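Local coordinates for Sodium/calcium exchanger membrane region domain-containing protein (Archaeoglobus fulgidus, PDB 4KPP) that acts as a membrane H+/Ca2+ exchanger, probably moving calcium ions across the bilayer in return for protons, at residues A[44-49]-A[214-219]; A[50-55]-A[192-197]; A[76-81]-A[287-292]; A[138-143]-A[387-392]. One frame throughout, in Å; residues are numbered along the deposited sequence.

Contact 1. Residues A[44-49]-A[214-219]; sequences VSASFL and LFAGFT
Ala46 and Ala216 face one another where helices 32-60 and 202-221 run antiparallel, and they illustrate how small residues let two transmembrane helices come close. Their CA atoms lie 4.5 Å apart, and the local axes approach to 8.6 Å. Each methyl reaches the partner backbone: Ala216 CB lies 3.3 Å from Ala46 O, while Ala46 CB lies 3.5 Å from Ala216 O.

Leu49, one turn further along, widens the interface. Its CB rests on the same Ala216 methyl, at 4.0 Å. From there CG stands beside the backbone N and anti to the carbonyl carbon (chi1 -62°), and the fork sends CD1 to the edge of the Phe215 ring, 4.0 Å from CE2. Leu49 also touches Leu10 and Ile13 of helix 4-14.

At the opposite end Thr219 divides its two branches. CG2 comes to 4.1 Å from Ala46 CB, whereas OG1 turns back along its own helix and donates to Phe215 O at 2.9 Å. It arrives on one face of that carbonyl while Thr219 N uses the other, and the hydroxyl also sits over a face of the Phe215 ring, toward its rim. Replacing Thr219 with an alanine would probably leave Phe215 O with one donor fewer and open a small gap beside the Ala46 methyl.

The grip between these helices is therefore one of van der Waals fit: the threonine hydroxyl is satisfied within its own helix, and hydrocarbon and carbonyl surfaces meet across the boundary.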
loop_
_atom_site.group_PDB
_atom_site.type_symbol
_atom_site.label_atom_id
_atom_site.label_comp_id
_atom_site.label_asym_id
_atom_site.label_seq_id
_atom_site.Cartn_x
_atom_site.Cartn_y
_atom_site.Cartn_z
ATOM N N VAL A 44 -3.936 -1.897 13.324
ATOM C CA VAL A 44 -3.057 -2.978 12.897
ATOM C C VAL A 44 -3.726 -4.344 13.082
ATOM O O VAL A 44 -3.663 -5.198 12.199
ATOM C CB VAL A 44 -1.717 -2.926 13.665
ATOM C CG1 VAL A 44 -0.900 -4.189 13.433
ATOM C CG2 VAL A 44 -0.925 -1.687 13.265
ATOM N N SER A 45 -4.377 -4.530 14.227
ATOM C CA SER A 45 -5.073 -5.779 14.535
ATOM C C SER A 45 -6.193 -6.061 13.541
ATOM O O SER A 45 -6.281 -7.156 12.981
ATOM C CB SER A 45 -5.639 -5.733 15.953
ATOM O OG SER A 45 -4.633 -5.338 16.867
ATOM N N ALA A 46 -7.040 -5.062 13.322
ATOM C CA ALA A 46 -8.141 -5.184 12.376
ATOM C C ALA A 46 -7.634 -5.479 10.965
ATOM O O ALA A 46 -8.334 -6.092 10.164
ATOM C CB ALA A 46 -8.994 -3.921 12.389
ATOM N N SER A 47 -6.410 -5.047 10.673
ATOM C CA SER A 47 -5.812 -5.282 9.364
ATOM C C SER A 47 -5.509 -6.760 9.111
ATOM O O SER A 47 -5.714 -7.254 8.001
ATOM C CB SER A 47 -4.545 -4.442 9.184
ATOM O OG SER A 47 -3.987 -4.647 7.900
ATOM N N PHE A 48 -5.016 -7.462 10.130
ATOM C CA PHE A 48 -4.757 -8.895 10.003
ATOM C C PHE A 48 -6.068 -9.660 9.851
ATOM O O PHE A 48 -6.147 -10.633 9.099
ATOM C CB PHE A 48 -3.989 -9.439 11.213
ATOM C CG PHE A 48 -2.551 -9.006 11.275
ATOM C CD1 PHE A 48 -1.601 -9.590 10.451
ATOM C CD2 PHE A 48 -2.143 -8.033 12.175
ATOM C CE1 PHE A 48 -0.274 -9.198 10.511
ATOM C CE2 PHE A 48 -0.820 -7.637 12.237
ATOM C CZ PHE A 48 0.115 -8.222 11.404
ATOM N N LEU A 49 -7.089 -9.215 10.578
ATOM C CA LEU A 49 -8.414 -9.821 10.499
ATOM C C LEU A 49 -8.949 -9.716 9.079
ATOM O O LEU A 49 -9.450 -10.695 8.521
ATOM C CB LEU A 49 -9.380 -9.149 11.480
ATOM C CG LEU A 49 -9.014 -9.268 12.962
ATOM C CD1 LEU A 49 -9.898 -8.369 13.822
ATOM C CD2 LEU A 49 -9.097 -10.718 13.431
ATOM N N LEU A 214 -16.800 -6.947 8.603
ATOM C CA LEU A 214 -17.594 -5.860 9.162
ATOM C C LEU A 214 -17.011 -5.360 10.476
ATOM O O LEU A 214 -16.961 -4.156 10.718
ATOM C CB LEU A 214 -19.055 -6.281 9.355
ATOM C CG LEU A 214 -19.875 -6.496 8.082
ATOM C CD1 LEU A 214 -21.274 -6.977 8.424
ATOM C CD2 LEU A 214 -19.927 -5.222 7.250
ATOM N N PHE A 215 -16.565 -6.289 11.319
ATOM C CA PHE A 215 -16.016 -5.924 12.618
ATOM C C PHE A 215 -14.694 -5.187 12.478
ATOM O O PHE A 215 -14.464 -4.180 13.141
ATOM C CB PHE A 215 -15.832 -7.153 13.508
ATOM C CG PHE A 215 -15.031 -6.878 14.749
ATOM C CD1 PHE A 215 -15.569 -6.130 15.786
ATOM C CD2 PHE A 215 -13.738 -7.357 14.877
ATOM C CE1 PHE A 215 -14.831 -5.868 16.926
ATOM C CE2 PHE A 215 -12.996 -7.098 16.015
ATOM C CZ PHE A 215 -13.543 -6.354 17.039
ATOM N N ALA A 216 -13.826 -5.696 11.609
ATOM C CA ALA A 216 -12.524 -5.080 11.387
ATOM C C ALA A 216 -12.673 -3.738 10.679
ATOM O O ALA A 216 -11.998 -2.766 11.026
ATOM C CB ALA A 216 -11.629 -6.008 10.593
ATOM N N GLY A 217 -13.563 -3.690 9.692
ATOM C CA GLY A 217 -13.841 -2.463 8.970
ATOM C C GLY A 217 -14.429 -1.402 9.880
ATOM O O GLY A 217 -14.073 -0.227 9.785
ATOM N N PHE A 218 -15.332 -1.818 10.766
ATOM C CA PHE A 218 -15.905 -0.920 11.762
ATOM C C PHE A 218 -14.824 -0.382 12.691
ATOM O O PHE A 218 -14.777 0.815 12.976
ATOM C CB PHE A 218 -16.983 -1.642 12.573
ATOM C CG PHE A 218 -17.455 -0.879 13.781
ATOM C CD1 PHE A 218 -18.350 0.173 13.648
ATOM C CD2 PHE A 218 -17.018 -1.225 15.051
ATOM C CE1 PHE A 218 -18.790 0.871 14.759
ATOM C CE2 PHE A 218 -17.455 -0.527 16.165
ATOM C CZ PHE A 218 -18.342 0.520 16.017
ATOM N N THR A 219 -13.954 -1.275 13.151
ATOM C CA THR A 219 -12.877 -0.909 14.062
ATOM C C THR A 219 -11.940 0.134 13.456
ATOM O O THR A 219 -11.605 1.127 14.101
ATOM C CB THR A 219 -12.070 -2.146 14.484
ATOM O OG1 THR A 219 -12.896 -2.995 15.287
ATOM C CG2 THR A 219 -10.843 -1.742 15.284
#

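Contact 2. Residues A[50-55]-A[192-197]; sequences ISWAAE and GVPAYL
The carbonyl oxygen of Trp52 accepts a hydrogen bond from Thr56 OG1 of its own helix and is at the same time covered from across the interface, by Pro194 CG at 3.9 Å and Leu197 CD1 at 4.2 Å. A polar atom served by its own helix can thus be roofed with hydrocarbon. Here the roof is the first turn of the short helix 193-199, just beyond the N-cap residue Gly192; its local axis makes 47° with that of 50-55.

The weight of the contact falls on the indole. Val193 stands upright over one face of it, with CG2 lying 3.4 Å from the centroid of the six-membered ring and only 4° off the ring normal, a well-centred CH-pi contact. The rotation that sets CG1 anti to the backbone N (chi1 172°) places CG2 there. CB settles 3.6 Å above Trp52 CD2, and CG1 overhangs the rim near CE3. Pro194 CD approaches CD1 obliquely, and the indole also touches Ile13 of helix 4-14.

Glu55, extended beyond CG, slants across the proline, its OE1 coming to 3.4 Å from Pro194 CG. Proline fits readily in a first helical turn, where a missing backbone N-H costs no bond, and its CG methylene meets both the carboxylate and the carbonyl. Dispersion and CH-pi attraction, rather than polar bonding, thus hold this short helix to the longer one.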
loop_
_atom_site.group_PDB
_atom_site.type_symbol
_atom_site.label_atom_id
_atom_site.label_comp_id
_atom_site.label_asym_id
_atom_site.label_seq_id
_atom_site.Cartn_x
_atom_site.Cartn_y
_atom_site.Cartn_z
ATOM N N ILE A 50 -8.827 -8.523 8.501
ATOM C CA ILE A 50 -9.257 -8.275 7.131
ATOM C C ILE A 50 -8.511 -9.173 6.149
ATOM O O ILE A 50 -9.114 -9.753 5.251
ATOM C CB ILE A 50 -9.078 -6.790 6.745
ATOM C CG1 ILE A 50 -10.173 -5.946 7.396
ATOM C CG2 ILE A 50 -9.125 -6.613 5.236
ATOM C CD1 ILE A 50 -10.037 -4.464 7.159
ATOM N N SER A 51 -7.203 -9.309 6.340
ATOM C CA SER A 51 -6.403 -10.157 5.466
ATOM C C SER A 51 -6.807 -11.622 5.594
ATOM O O SER A 51 -6.915 -12.328 4.592
ATOM C CB SER A 51 -4.912 -9.979 5.753
ATOM O OG SER A 51 -4.489 -8.686 5.362
ATOM N N TRP A 52 -7.028 -12.067 6.829
ATOM C CA TRP A 52 -7.516 -13.417 7.090
ATOM C C TRP A 52 -8.856 -13.642 6.411
ATOM O O TRP A 52 -9.112 -14.712 5.858
ATOM C CB TRP A 52 -7.662 -13.658 8.594
ATOM C CG TRP A 52 -6.361 -13.842 9.302
ATOM C CD1 TRP A 52 -5.138 -14.039 8.730
ATOM C CD2 TRP A 52 -6.147 -13.846 10.718
ATOM N NE1 TRP A 52 -4.176 -14.168 9.702
ATOM C CE2 TRP A 52 -4.769 -14.053 10.931
ATOM C CE3 TRP A 52 -6.986 -13.696 11.828
ATOM C CZ2 TRP A 52 -4.212 -14.113 12.206
ATOM C CZ3 TRP A 52 -6.428 -13.757 13.093
ATOM C CH2 TRP A 52 -5.057 -13.965 13.272
ATOM N N ALA A 53 -9.708 -12.622 6.457
ATOM C CA ALA A 53 -11.027 -12.682 5.837
ATOM C C ALA A 53 -10.946 -12.715 4.311
ATOM O O ALA A 53 -11.679 -13.455 3.657
ATOM C CB ALA A 53 -11.873 -11.502 6.290
ATOM N N ALA A 54 -10.053 -11.904 3.752
ATOM C CA ALA A 54 -9.894 -11.807 2.303
ATOM C C ALA A 54 -9.304 -13.081 1.714
ATOM O O ALA A 54 -9.631 -13.463 0.595
ATOM C CB ALA A 54 -9.030 -10.609 1.946
ATOM N N GLU A 55 -8.432 -13.733 2.475
ATOM C CA GLU A 55 -7.764 -14.946 2.018
ATOM C C GLU A 55 -8.702 -16.148 2.030
ATOM O O GLU A 55 -8.564 -17.062 1.217
ATOM C CB GLU A 55 -6.522 -15.228 2.866
ATOM C CG GLU A 55 -5.365 -14.283 2.589
ATOM C CD GLU A 55 -4.257 -14.391 3.618
ATOM O OE1 GLU A 55 -4.523 -14.883 4.737
ATOM O OE2 GLU A 55 -3.120 -13.979 3.309
ATOM N N GLY A 192 -3.084 -21.550 8.713
ATOM C CA GLY A 192 -3.424 -20.751 9.870
ATOM C C GLY A 192 -4.910 -20.468 9.918
ATOM O O GLY A 192 -5.727 -21.351 9.670
ATOM N N VAL A 193 -5.258 -19.226 10.232
ATOM C CA VAL A 193 -6.658 -18.827 10.370
ATOM C C VAL A 193 -7.543 -19.088 9.136
ATOM O O VAL A 193 -8.636 -19.637 9.279
ATOM C CB VAL A 193 -6.792 -17.365 10.877
ATOM C CG1 VAL A 193 -8.240 -16.903 10.821
ATOM C CG2 VAL A 193 -6.242 -17.252 12.291
ATOM N N PRO A 194 -7.083 -18.709 7.924
ATOM C CA PRO A 194 -7.916 -19.005 6.748
ATOM C C PRO A 194 -8.190 -20.499 6.543
ATOM O O PRO A 194 -9.269 -20.855 6.069
ATOM C CB PRO A 194 -7.083 -18.460 5.585
ATOM C CG PRO A 194 -6.249 -17.386 6.195
ATOM C CD PRO A 194 -5.911 -17.887 7.565
ATOM N N ALA A 195 -7.234 -21.353 6.897
ATOM C CA ALA A 195 -7.419 -22.796 6.764
ATOM C C ALA A 195 -8.513 -23.298 7.704
ATOM O O ALA A 195 -9.300 -24.171 7.345
ATOM C CB ALA A 195 -6.111 -23.532 7.014
ATOM N N TYR A 196 -8.557 -22.740 8.908
ATOM C CA TYR A 196 -9.613 -23.061 9.863
ATOM C C TYR A 196 -10.963 -22.533 9.390
ATOM O O TYR A 196 -11.989 -23.194 9.552
ATOM C CB TYR A 196 -9.275 -22.501 11.246
ATOM C CG TYR A 196 -10.474 -22.269 12.146
ATOM C CD1 TYR A 196 -11.263 -23.329 12.586
ATOM C CD2 TYR A 196 -10.805 -20.990 12.574
ATOM C CE1 TYR A 196 -12.351 -23.117 13.414
ATOM C CE2 TYR A 196 -11.888 -20.768 13.402
ATOM C CZ TYR A 196 -12.656 -21.831 13.819
ATOM O OH TYR A 196 -13.733 -21.606 14.642
ATOM N N LEU A 197 -10.963 -21.340 8.805
ATOM C CA LEU A 197 -12.193 -20.765 8.279
ATOM C C LEU A 197 -12.707 -21.565 7.081
ATOM O O LEU A 197 -13.912 -21.745 6.915
ATOM C CB LEU A 197 -11.995 -19.291 7.916
ATOM C CG LEU A 197 -11.702 -18.368 9.102
ATOM C CD1 LEU A 197 -11.418 -16.946 8.640
ATOM C CD2 LEU A 197 -12.852 -18.395 10.107
#

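Contact 3. Residues A[76-81]-A[287-292]; sequences LPEYAV and TLLIGT
Glu78 touches Leu289 with its carboxylate across a pair of transmembrane helices, 76-91 and 288-299, that lie in the two sodium/calcium exchanger family regions of the chain. Their local axes make an angle of 21° and stay 10.6 Å apart, and side chains bridge the distance. Bent at chi2 (56°), Glu78 brings OE1 to 3.7 Å from Leu289 CD1; the same carboxylate lies near Asp82 and Asn103.

Next comes Tyr79, the main bridge. Leu289 CG stands over one face of its ring, 4.0 Å from the centroid and 15° off the normal, while Leu288 CD2 approaches CE2 obliquely at 3.7 Å. The phenol oxygen lies against Leu288 CB at 3.5 Å and hydrogen-bonds to Asn284 OD1 of the last turn of helix 271-285. A leucine in place of Tyr79 would probably leave Asn284 OD1 without this mate and Leu289 without the flat surface it covers.

Thr292 meets the ring edge, its OG1 4.0 Å from Tyr79 CE2. That hydroxyl is fixed by its own helix, donating to Leu288 O at 2.7 Å from above the carbonyl plane.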
loop_
_atom_site.group_PDB
_atom_site.type_symbol
_atom_site.label_atom_id
_atom_site.label_comp_id
_atom_site.label_asym_id
_atom_site.label_seq_id
_atom_site.Cartn_x
_atom_site.Cartn_y
_atom_site.Cartn_z
ATOM N N LEU A 76 -5.908 -1.486 3.487
ATOM C CA LEU A 76 -7.056 -0.664 3.855
ATOM C C LEU A 76 -6.753 0.406 4.923
ATOM O O LEU A 76 -7.270 1.519 4.828
ATOM C CB LEU A 76 -8.232 -1.548 4.286
ATOM C CG LEU A 76 -9.590 -1.248 3.649
ATOM C CD1 LEU A 76 -9.464 -1.109 2.136
ATOM C CD2 LEU A 76 -10.600 -2.334 4.005
ATOM N N PRO A 77 -5.933 0.076 5.945
ATOM C CA PRO A 77 -5.589 1.134 6.902
ATOM C C PRO A 77 -4.931 2.352 6.252
ATOM O O PRO A 77 -5.120 3.472 6.723
ATOM C CB PRO A 77 -4.596 0.442 7.835
ATOM C CG PRO A 77 -5.005 -0.976 7.817
ATOM C CD PRO A 77 -5.476 -1.245 6.421
ATOM N N GLU A 78 -4.176 2.139 5.181
ATOM C CA GLU A 78 -3.547 3.259 4.496
ATOM C C GLU A 78 -4.591 4.138 3.812
ATOM O O GLU A 78 -4.496 5.367 3.842
ATOM C CB GLU A 78 -2.502 2.778 3.487
ATOM C CG GLU A 78 -2.017 3.865 2.531
ATOM C CD GLU A 78 -1.445 5.089 3.244
ATOM O OE1 GLU A 78 -1.476 6.191 2.653
ATOM O OE2 GLU A 78 -0.954 4.955 4.385
ATOM N N TYR A 79 -5.586 3.506 3.199
ATOM C CA TYR A 79 -6.659 4.250 2.554
ATOM C C TYR A 79 -7.487 5.018 3.575
ATOM O O TYR A 79 -7.938 6.131 3.308
ATOM C CB TYR A 79 -7.551 3.320 1.725
ATOM C CG TYR A 79 -6.940 2.946 0.398
ATOM C CD1 TYR A 79 -5.907 2.021 0.326
ATOM C CD2 TYR A 79 -7.390 3.524 -0.783
ATOM C CE1 TYR A 79 -5.339 1.682 -0.884
ATOM C CE2 TYR A 79 -6.829 3.189 -1.998
ATOM C CZ TYR A 79 -5.805 2.267 -2.043
ATOM O OH TYR A 79 -5.238 1.928 -3.249
ATOM N N ALA A 80 -7.673 4.424 4.749
ATOM C CA ALA A 80 -8.489 5.039 5.788
ATOM C C ALA A 80 -7.780 6.218 6.446
ATOM O O ALA A 80 -8.392 7.255 6.692
ATOM C CB ALA A 80 -8.890 4.008 6.826
ATOM N N VAL A 81 -6.491 6.053 6.728
ATOM C CA VAL A 81 -5.693 7.125 7.318
ATOM C C VAL A 81 -5.482 8.269 6.328
ATOM O O VAL A 81 -5.679 9.438 6.666
ATOM C CB VAL A 81 -4.324 6.613 7.821
ATOM C CG1 VAL A 81 -3.424 7.780 8.217
ATOM C CG2 VAL A 81 -4.509 5.655 8.991
ATOM N N THR A 287 -2.201 4.328 -7.823
ATOM C CA THR A 287 -3.319 4.595 -8.728
ATOM C C THR A 287 -4.592 4.954 -7.959
ATOM O O THR A 287 -4.956 6.126 -7.863
ATOM C CB THR A 287 -3.615 3.399 -9.670
ATOM O OG1 THR A 287 -3.797 2.202 -8.902
ATOM C CG2 THR A 287 -2.474 3.197 -10.667
ATOM N N LEU A 288 -5.255 3.936 -7.413
ATOM C CA LEU A 288 -6.506 4.118 -6.677
ATOM C C LEU A 288 -6.375 5.093 -5.505
ATOM O O LEU A 288 -7.276 5.895 -5.252
ATOM C CB LEU A 288 -7.039 2.770 -6.178
ATOM C CG LEU A 288 -8.385 2.814 -5.445
ATOM C CD1 LEU A 288 -9.524 3.170 -6.397
ATOM C CD2 LEU A 288 -8.665 1.499 -4.732
ATOM N N LEU A 289 -5.250 5.020 -4.796
ATOM C CA LEU A 289 -5.018 5.867 -3.633
ATOM C C LEU A 289 -4.997 7.344 -4.015
ATOM O O LEU A 289 -5.605 8.174 -3.339
ATOM C CB LEU A 289 -3.697 5.496 -2.957
ATOM C CG LEU A 289 -3.653 5.489 -1.424
ATOM C CD1 LEU A 289 -2.246 5.794 -0.920
ATOM C CD2 LEU A 289 -4.669 6.440 -0.800
ATOM N N ILE A 290 -4.289 7.666 -5.092
ATOM C CA ILE A 290 -4.194 9.047 -5.546
ATOM C C ILE A 290 -5.571 9.575 -5.932
ATOM O O ILE A 290 -5.950 10.679 -5.550
ATOM C CB ILE A 290 -3.238 9.194 -6.740
ATOM C CG1 ILE A 290 -1.939 8.427 -6.482
ATOM C CG2 ILE A 290 -2.963 10.669 -7.022
ATOM C CD1 ILE A 290 -0.928 8.525 -7.606
ATOM N N GLY A 291 -6.316 8.773 -6.686
ATOM C CA GLY A 291 -7.669 9.129 -7.060
ATOM C C GLY A 291 -8.560 9.316 -5.848
ATOM O O GLY A 291 -9.371 10.243 -5.801
ATOM N N THR A 292 -8.400 8.441 -4.861
ATOM C CA THR A 292 -9.227 8.473 -3.660
ATOM C C THR A 292 -9.068 9.771 -2.868
ATOM O O THR A 292 -10.058 10.388 -2.483
ATOM C CB THR A 292 -8.941 7.271 -2.741
ATOM O OG1 THR A 292 -9.251 6.055 -3.434
ATOM C CG2 THR A 292 -9.784 7.352 -1.480
#

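Contact 4. Residues A[138-143]-A[387-392]; sequences IRLEIF and RTVKRL
Val389 CG2 is the principal bump of this interface: it presses into a notch of helix 138-152 formed by Leu140 and Phe143. The ring of Phe143 makes one wall, presenting a face to the methyl, which sits 3.5 Å from CG and 29° off the ring normal in a CH-pi contact. Leu140 CD2 makes the other wall, more loosely, at 4.4 Å.

The local axes make 106°, so the fit is confined to a short patch. Two neighbouring bumps sit nearer the start of helix 138-152. Leu392 CD1 abuts the branch point of Leu140, 3.7 Å from its CG. Thr388 OG1 lodges against the shaft of Arg139, equally near CB and CD, both at 3.5 Å. With CG beside the backbone N (chi1 -62°) and the chain extended to NE, Arg139 lies across the threonine. Its side chain is about 8 Å from that of Asp333, a calcium ligand.

Thr388 OG1, for its part, is bonded to Glu384 O. Within the two segments the touch is thus apolar but for this hydroxyl on the arginine chain; polar ties between the same helices lie a turn or two earlier on helix 379-393, a salt bridge from Arg139 to Glu381 and a hydrogen bond between Arg139 O and Ser385 OG.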
loop_
_atom_site.group_PDB
_atom_site.type_symbol
_atom_site.label_atom_id
_atom_site.label_comp_id
_atom_site.label_asym_id
_atom_site.label_seq_id
_atom_site.Cartn_x
_atom_site.Cartn_y
_atom_site.Cartn_z
ATOM N N ILE A 138 3.792 -10.726 -13.739
ATOM C CA ILE A 138 4.213 -9.426 -13.227
ATOM C C ILE A 138 4.225 -8.360 -14.329
ATOM O O ILE A 138 4.028 -7.174 -14.057
ATOM C CB ILE A 138 5.582 -9.539 -12.492
ATOM C CG1 ILE A 138 5.362 -10.025 -11.060
ATOM C CG2 ILE A 138 6.319 -8.212 -12.435
ATOM C CD1 ILE A 138 4.448 -9.122 -10.250
ATOM N N ARG A 139 4.415 -8.789 -15.575
ATOM C CA ARG A 139 4.420 -7.867 -16.713
ATOM C C ARG A 139 3.138 -7.041 -16.798
ATOM O O ARG A 139 3.133 -5.944 -17.353
ATOM C CB ARG A 139 4.638 -8.618 -18.027
ATOM C CG ARG A 139 5.960 -9.358 -18.132
ATOM C CD ARG A 139 6.220 -9.771 -19.573
ATOM N NE ARG A 139 7.096 -10.937 -19.683
ATOM C CZ ARG A 139 8.419 -10.872 -19.798
ATOM N NH1 ARG A 139 9.131 -11.986 -19.897
ATOM N NH2 ARG A 139 9.030 -9.695 -19.811
ATOM N N LEU A 140 2.053 -7.581 -16.253
ATOM C CA LEU A 140 0.792 -6.861 -16.162
ATOM C C LEU A 140 0.980 -5.617 -15.294
ATOM O O LEU A 140 0.787 -4.493 -15.759
ATOM C CB LEU A 140 -0.289 -7.766 -15.557
ATOM C CG LEU A 140 -1.776 -7.541 -15.872
ATOM C CD1 LEU A 140 -2.642 -8.095 -14.746
ATOM C CD2 LEU A 140 -2.130 -6.086 -16.150
ATOM N N GLU A 141 1.355 -5.826 -14.035
ATOM C CA GLU A 141 1.516 -4.717 -13.100
ATOM C C GLU A 141 2.597 -3.741 -13.553
ATOM O O GLU A 141 2.493 -2.545 -13.303
ATOM C CB GLU A 141 1.796 -5.208 -11.672
ATOM C CG GLU A 141 2.076 -6.690 -11.541
ATOM C CD GLU A 141 0.813 -7.531 -11.490
ATOM O OE1 GLU A 141 -0.085 -7.216 -10.680
ATOM O OE2 GLU A 141 0.720 -8.508 -12.262
ATOM N N ILE A 142 3.624 -4.256 -14.224
ATOM C CA ILE A 142 4.693 -3.418 -14.769
ATOM C C ILE A 142 4.141 -2.387 -15.751
ATOM O O ILE A 142 4.497 -1.207 -15.702
ATOM C CB ILE A 142 5.769 -4.270 -15.477
ATOM C CG1 ILE A 142 6.531 -5.120 -14.460
ATOM C CG2 ILE A 142 6.735 -3.386 -16.255
ATOM C CD1 ILE A 142 7.624 -5.975 -15.072
ATOM N N PHE A 143 3.261 -2.844 -16.635
ATOM C CA PHE A 143 2.633 -1.985 -17.632
ATOM C C PHE A 143 1.853 -0.843 -16.988
ATOM O O PHE A 143 2.003 0.319 -17.370
ATOM C CB PHE A 143 1.705 -2.816 -18.519
ATOM C CG PHE A 143 0.948 -2.011 -19.535
ATOM C CD1 PHE A 143 1.529 -1.678 -20.746
ATOM C CD2 PHE A 143 -0.352 -1.601 -19.284
ATOM C CE1 PHE A 143 0.830 -0.940 -21.687
ATOM C CE2 PHE A 143 -1.054 -0.867 -20.215
ATOM C CZ PHE A 143 -0.464 -0.534 -21.420
ATOM N N ARG A 387 2.636 -6.555 -24.778
ATOM C CA ARG A 387 1.983 -7.699 -25.409
ATOM C C ARG A 387 1.214 -8.554 -24.407
ATOM O O ARG A 387 0.207 -9.170 -24.755
ATOM C CB ARG A 387 3.001 -8.551 -26.166
ATOM C CG ARG A 387 3.376 -7.982 -27.519
ATOM C CD ARG A 387 4.644 -8.616 -28.058
ATOM N NE ARG A 387 4.909 -8.185 -29.426
ATOM C CZ ARG A 387 6.080 -8.319 -30.039
ATOM N NH1 ARG A 387 7.106 -8.867 -29.402
ATOM N NH2 ARG A 387 6.224 -7.896 -31.288
ATOM N N THR A 388 1.694 -8.591 -23.167
ATOM C CA THR A 388 0.992 -9.293 -22.097
ATOM C C THR A 388 -0.401 -8.711 -21.910
ATOM O O THR A 388 -1.382 -9.445 -21.784
ATOM C CB THR A 388 1.754 -9.193 -20.765
ATOM O OG1 THR A 388 3.004 -9.879 -20.881
ATOM C CG2 THR A 388 0.942 -9.812 -19.635
ATOM N N VAL A 389 -0.478 -7.385 -21.895
ATOM C CA VAL A 389 -1.754 -6.693 -21.763
ATOM C C VAL A 389 -2.597 -6.880 -23.025
ATOM O O VAL A 389 -3.818 -7.006 -22.958
ATOM C CB VAL A 389 -1.540 -5.198 -21.475
ATOM C CG1 VAL A 389 -2.869 -4.459 -21.422
ATOM C CG2 VAL A 389 -0.779 -5.027 -20.173
ATOM N N LYS A 390 -1.933 -6.919 -24.174
ATOM C CA LYS A 390 -2.614 -7.137 -25.444
ATOM C C LYS A 390 -3.284 -8.514 -25.509
ATOM O O LYS A 390 -4.346 -8.666 -26.109
ATOM C CB LYS A 390 -1.635 -6.963 -26.608
ATOM C CG LYS A 390 -2.287 -6.961 -27.975
ATOM C CD LYS A 390 -1.265 -6.673 -29.057
ATOM C CE LYS A 390 -1.895 -6.713 -30.438
ATOM N NZ LYS A 390 -0.894 -6.419 -31.497
ATOM N N ARG A 391 -2.668 -9.512 -24.884
ATOM C CA ARG A 391 -3.238 -10.857 -24.866
ATOM C C ARG A 391 -4.422 -10.971 -23.913
ATOM O O ARG A 391 -5.416 -11.626 -24.227
ATOM C CB ARG A 391 -2.182 -11.902 -24.498
ATOM C CG ARG A 391 -1.121 -12.136 -25.555
ATOM C CD ARG A 391 -0.352 -13.416 -25.267
ATOM N NE ARG A 391 0.051 -13.507 -23.867
ATOM C CZ ARG A 391 1.174 -12.992 -23.375
ATOM N NH1 ARG A 391 2.010 -12.342 -24.174
ATOM N NH2 ARG A 391 1.459 -13.123 -22.088
ATOM N N LEU A 392 -4.307 -10.343 -22.746
ATOM C CA LEU A 392 -5.362 -10.400 -21.738
ATOM C C LEU A 392 -6.666 -9.784 -22.239
ATOM O O LEU A 392 -7.755 -10.204 -21.842
ATOM C CB LEU A 392 -4.912 -9.717 -20.445
ATOM C CG LEU A 392 -3.828 -10.446 -19.647
ATOM C CD1 LEU A 392 -3.399 -9.623 -18.443
ATOM C CD2 LEU A 392 -4.318 -11.819 -19.212
#

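In the fold
Contacts 1 and 2 are buried and share helix 32-60, meeting through Ala216 CB and Ile50 CG1, 3.5 Å apart; contacts 3 and 4 are only partly buried. Contact 3 lies about 8 Å from the chain's centre, measured centre to centre, and touches contact 1 through Ser47 and Pro77 and contact 2 through Ile50 and Leu76. Contact 4 stands apart, on the opposite side of that centre from contact 1, and is the one near the calcium site. The chemistry differs as well: methyls and carbonyls in contact 1, hydrocarbon on aromatic faces in contacts 2, 3 and 4, with an arginine and a threonine hydroxyl besides in contact 4.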